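Local coordinates for conserved exported protein (Bacteroides fragilis, PDB 3CLW) that probably hydrolyses O-glycosyl bonds as a glycoside hydrolase, although its substrate is not established, at residues A[36-48]-A[381-394]. Sequence-based numbering, arbitrary orientation.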
# COMPACT_ATOMS: atom_id res chain seq x y z
N ASN A 36 10.50 15.19 15.74
CA ASN A 36 11.59 16.15 15.66
C ASN A 36 11.48 17.26 14.64
O ASN A 36 12.07 18.34 14.86
CB ASN A 36 12.90 15.44 15.35
CG ASN A 36 13.31 14.48 16.42
OD1 ASN A 36 12.92 14.61 17.58
ND2 ASN A 36 14.17 13.52 16.04
N TRP A 37 10.83 16.99 13.50
CA TRP A 37 10.86 17.98 12.43
C TRP A 37 10.09 19.25 12.84
O TRP A 37 9.21 19.18 13.71
CB TRP A 37 10.31 17.40 11.13
CG TRP A 37 11.35 16.64 10.37
CD1 TRP A 37 12.28 15.75 10.88
CD2 TRP A 37 11.58 16.68 8.97
NE1 TRP A 37 13.05 15.24 9.88
CE2 TRP A 37 12.64 15.79 8.68
CE3 TRP A 37 10.97 17.38 7.91
CZ2 TRP A 37 13.13 15.60 7.39
CZ3 TRP A 37 11.46 17.20 6.63
CH2 TRP A 37 12.52 16.29 6.38
N PRO A 38 10.43 20.41 12.24
CA PRO A 38 9.68 21.65 12.42
C PRO A 38 8.18 21.47 12.12
O PRO A 38 7.82 20.82 11.14
CB PRO A 38 10.31 22.59 11.38
CG PRO A 38 11.68 22.11 11.26
CD PRO A 38 11.60 20.61 11.38
N GLN A 39 7.34 22.07 12.95
CA GLN A 39 5.89 21.98 12.88
C GLN A 39 5.38 22.18 11.47
O GLN A 39 4.57 21.37 10.97
CB GLN A 39 5.26 23.02 13.82
CG GLN A 39 3.77 22.86 14.08
CD GLN A 39 3.43 21.65 14.94
OE1 GLN A 39 4.22 21.25 15.80
NE2 GLN A 39 2.25 21.07 14.72
N GLU A 40 5.83 23.24 10.82
CA GLU A 40 5.29 23.59 9.52
C GLU A 40 5.61 22.55 8.48
O GLU A 40 4.82 22.37 7.57
CB GLU A 40 5.80 24.94 9.04
CG GLU A 40 4.94 26.09 9.54
CD GLU A 40 5.28 27.43 8.85
OE1 GLU A 40 5.51 28.42 9.59
OE2 GLU A 40 5.33 27.49 7.58
N LYS A 41 6.77 21.92 8.60
CA LYS A 41 7.16 20.86 7.67
C LYS A 41 6.37 19.54 7.89
O LYS A 41 5.86 18.96 6.95
CB LYS A 41 8.68 20.62 7.76
CG LYS A 41 9.49 21.88 7.37
CD LYS A 41 10.94 21.54 7.11
CE LYS A 41 11.73 22.81 6.73
NZ LYS A 41 13.16 22.53 6.84
N LYS A 42 6.30 19.08 9.14
CA LYS A 42 5.36 18.03 9.61
C LYS A 42 3.95 18.19 9.00
O LYS A 42 3.36 17.22 8.43
CB LYS A 42 5.22 18.16 11.13
CG LYS A 42 6.06 17.23 11.90
CD LYS A 42 6.37 17.72 13.28
CE LYS A 42 5.23 17.82 14.23
NZ LYS A 42 5.73 17.53 15.61
N GLU A 43 3.41 19.40 9.16
CA GLU A 43 2.05 19.72 8.72
C GLU A 43 1.91 19.64 7.23
O GLU A 43 0.92 19.11 6.72
CB GLU A 43 1.63 21.09 9.21
CG GLU A 43 1.93 21.25 10.65
CD GLU A 43 0.72 21.32 11.52
OE1 GLU A 43 -0.12 20.39 11.49
OE2 GLU A 43 0.62 22.34 12.26
N LYS A 44 2.90 20.18 6.54
CA LYS A 44 2.96 20.11 5.09
C LYS A 44 2.98 18.66 4.57
O LYS A 44 2.27 18.35 3.62
CB LYS A 44 4.18 20.90 4.59
CG LYS A 44 4.53 20.71 3.10
CD LYS A 44 3.48 21.33 2.17
CE LYS A 44 4.19 22.06 0.98
NZ LYS A 44 3.31 23.08 0.31
N ILE A 45 3.81 17.81 5.16
CA ILE A 45 3.83 16.37 4.81
C ILE A 45 2.42 15.78 5.03
O ILE A 45 1.84 15.22 4.12
CB ILE A 45 4.91 15.60 5.61
CG1 ILE A 45 6.32 16.04 5.16
CG2 ILE A 45 4.74 14.07 5.48
CD1 ILE A 45 7.46 15.53 6.06
N ALA A 46 1.87 16.00 6.22
CA ALA A 46 0.52 15.54 6.53
C ALA A 46 -0.56 16.01 5.51
O ALA A 46 -1.46 15.23 5.14
CB ALA A 46 0.13 15.94 7.94
N ASP A 47 -0.46 17.27 5.07
CA ASP A 47 -1.33 17.74 4.02
C ASP A 47 -1.14 16.95 2.70
O ASP A 47 -2.13 16.56 2.09
CB ASP A 47 -1.18 19.26 3.76
CG ASP A 47 -1.65 20.14 4.95
OD1 ASP A 47 -2.40 19.68 5.87
OD2 ASP A 47 -1.24 21.32 4.95
N LEU A 48 0.10 16.76 2.25
CA LEU A 48 0.38 16.01 0.99
C LEU A 48 -0.16 14.58 1.03
O LEU A 48 -0.55 14.04 0.00
CB LEU A 48 1.89 15.98 0.66
CG LEU A 48 2.54 17.33 0.22
CD1 LEU A 48 4.05 17.34 0.48
CD2 LEU A 48 2.23 17.67 -1.23
N LEU A 381 18.64 14.16 8.52
CA LEU A 381 17.20 14.03 8.21
C LEU A 381 16.38 13.49 9.36
O LEU A 381 15.14 13.60 9.33
CB LEU A 381 16.95 13.19 6.94
CG LEU A 381 17.37 13.89 5.63
CD1 LEU A 381 17.39 12.92 4.43
CD2 LEU A 381 16.47 15.07 5.34
N GLN A 382 17.03 12.92 10.38
CA GLN A 382 16.31 12.54 11.62
C GLN A 382 15.71 13.78 12.35
O GLN A 382 14.72 13.69 13.11
CB GLN A 382 17.20 11.71 12.55
CG GLN A 382 17.55 10.34 11.97
CD GLN A 382 18.29 9.38 12.91
OE1 GLN A 382 18.78 9.78 13.97
NE2 GLN A 382 18.35 8.11 12.53
N TYR A 383 16.28 14.95 12.05
CA TYR A 383 15.95 16.19 12.75
C TYR A 383 15.21 17.25 11.94
O TYR A 383 14.37 17.93 12.49
CB TYR A 383 17.24 16.79 13.39
CG TYR A 383 17.96 15.77 14.24
CD1 TYR A 383 17.35 15.22 15.36
CD2 TYR A 383 19.23 15.32 13.89
CE1 TYR A 383 18.00 14.25 16.12
CE2 TYR A 383 19.89 14.36 14.63
CZ TYR A 383 19.28 13.83 15.74
OH TYR A 383 19.93 12.88 16.50
N ASP A 384 15.57 17.39 10.66
CA ASP A 384 15.05 18.44 9.77
C ASP A 384 15.47 18.10 8.33
O ASP A 384 16.40 17.33 8.14
CB ASP A 384 15.66 19.80 10.17
CG ASP A 384 14.87 20.98 9.67
OD1 ASP A 384 13.95 20.82 8.84
OD2 ASP A 384 15.18 22.12 10.09
N GLY A 385 14.83 18.69 7.33
CA GLY A 385 15.20 18.42 5.95
C GLY A 385 14.28 19.17 5.03
O GLY A 385 13.45 19.93 5.47
N GLU A 386 14.42 18.94 3.73
CA GLU A 386 13.58 19.55 2.69
C GLU A 386 12.65 18.48 2.07
O GLU A 386 13.07 17.39 1.74
CB GLU A 386 14.47 20.17 1.59
CG GLU A 386 13.71 21.05 0.59
CD GLU A 386 14.39 21.17 -0.77
OE1 GLU A 386 15.62 20.96 -0.88
OE2 GLU A 386 13.67 21.48 -1.75
N ILE A 387 11.39 18.85 1.90
CA ILE A 387 10.37 18.02 1.29
C ILE A 387 10.39 18.19 -0.25
O ILE A 387 10.33 19.31 -0.77
CB ILE A 387 8.98 18.40 1.87
CG1 ILE A 387 8.97 18.15 3.38
CG2 ILE A 387 7.85 17.66 1.19
CD1 ILE A 387 8.09 19.11 4.12
N SER A 388 10.50 17.07 -0.97
CA SER A 388 10.41 17.12 -2.43
C SER A 388 9.35 16.09 -2.91
O SER A 388 9.48 14.91 -2.63
CB SER A 388 11.81 16.82 -2.98
OG SER A 388 11.82 16.73 -4.38
N THR A 389 8.31 16.52 -3.60
CA THR A 389 7.33 15.57 -4.14
C THR A 389 7.88 14.89 -5.40
O THR A 389 8.60 15.51 -6.16
CB THR A 389 5.94 16.22 -4.46
OG1 THR A 389 6.07 17.19 -5.51
CG2 THR A 389 5.38 16.88 -3.22
N THR A 390 7.58 13.60 -5.57
CA THR A 390 8.00 12.93 -6.78
C THR A 390 6.80 12.87 -7.71
O THR A 390 5.67 13.19 -7.31
CB THR A 390 8.54 11.50 -6.50
OG1 THR A 390 7.46 10.67 -6.07
CG2 THR A 390 9.64 11.51 -5.45
N LYS A 391 7.02 12.50 -8.96
CA LYS A 391 5.89 12.32 -9.88
C LYS A 391 5.01 11.11 -9.48
O LYS A 391 3.85 11.00 -9.92
CB LYS A 391 6.38 12.20 -11.32
CG LYS A 391 7.00 13.51 -11.86
CD LYS A 391 5.91 14.56 -12.09
CE LYS A 391 6.50 15.90 -12.53
NZ LYS A 391 5.39 16.86 -12.82
N MET A 392 5.59 10.21 -8.67
CA MET A 392 4.92 9.06 -8.13
C MET A 392 3.86 9.55 -7.18
O MET A 392 2.79 8.97 -7.12
CB MET A 392 5.91 8.10 -7.43
CG MET A 392 6.74 7.22 -8.41
SD MET A 392 8.16 6.31 -7.78
CE MET A 392 9.30 7.68 -7.46
N LEU A 393 4.12 10.64 -6.46
CA LEU A 393 3.08 11.15 -5.58
C LEU A 393 1.90 11.57 -6.44
O LEU A 393 0.76 11.21 -6.16
CB LEU A 393 3.58 12.31 -4.70
CG LEU A 393 2.59 12.83 -3.62
CD1 LEU A 393 3.30 13.50 -2.45
CD2 LEU A 393 1.61 13.83 -4.22
N TRP A 394 2.17 12.34 -7.48
CA TRP A 394 1.11 12.90 -8.31
C TRP A 394 0.34 11.86 -9.16
O TRP A 394 -0.89 11.94 -9.32
CB TRP A 394 1.66 14.10 -9.10
CG TRP A 394 2.19 15.11 -8.11
CD1 TRP A 394 3.51 15.47 -7.90
CD2 TRP A 394 1.42 15.85 -7.13
NE1 TRP A 394 3.58 16.41 -6.90
CE2 TRP A 394 2.32 16.63 -6.39
CE3 TRP A 394 0.05 15.91 -6.81
CZ2 TRP A 394 1.90 17.49 -5.36
CZ3 TRP A 394 -0.36 16.72 -5.79
CH2 TRP A 394 0.56 17.51 -5.07
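Leu381 meets Trp37 in two ways: its carbonyl O accepts a hydrogen bond from the indole NE1 at 2.7 Å, lying in the ring plane at the edge, while its CD2 packs against CZ2. The next carbonyl, that of Gln382, accepts from Asn36 ND2 at 3.0 Å, nearly straight (166° at the hydrogen), the donor standing above the carbonyl plane. Tyr383 lies alongside that same amide, and its O receives a CA-H contact from Trp37. The peptide link from Asp384 to Gly385 lies over one indole face, toward its rim, with Gly385 N 3.4 Å above the ring plane, so edge bond and face packing together fix the indole's rotation. The Lys41 chain, extended beyond CG, crosses the Asp384 side chain at about a right angle and brings NZ to OD1 in a 2.7 Å salt bridge on the syn side; NZ also bonds Gly385 O. Gly385 N bonds the same carboxylate oxygen on its anti side, so OD1 has two donors, both from one face of the carboxylate plane.

In this TIM-barrel family member, helix 39-50 packs beside helix 108-119, and strand 386-389, at the margin of a small three-stranded sheet, runs nearly parallel to helix segment 39-48, 16° between the axes. Ile387 carries the apolar centre: with CG1 anti to its carbonyl carbon (chi1 -61°), CD1 reaches Ile45 CG1 at 3.7 Å, while CG2 touches Leu48 CD1. Thr389 turns its methyl to Leu48 CD2 and its OG1 to Trp394 NE1, a bond of 3.0 Å that ties the indole back to the strand. Beyond the Thr390 N-cap, Leu393 CD1 lies against Leu48 CB, and Trp394 CZ2 approaches Leu48 CD2.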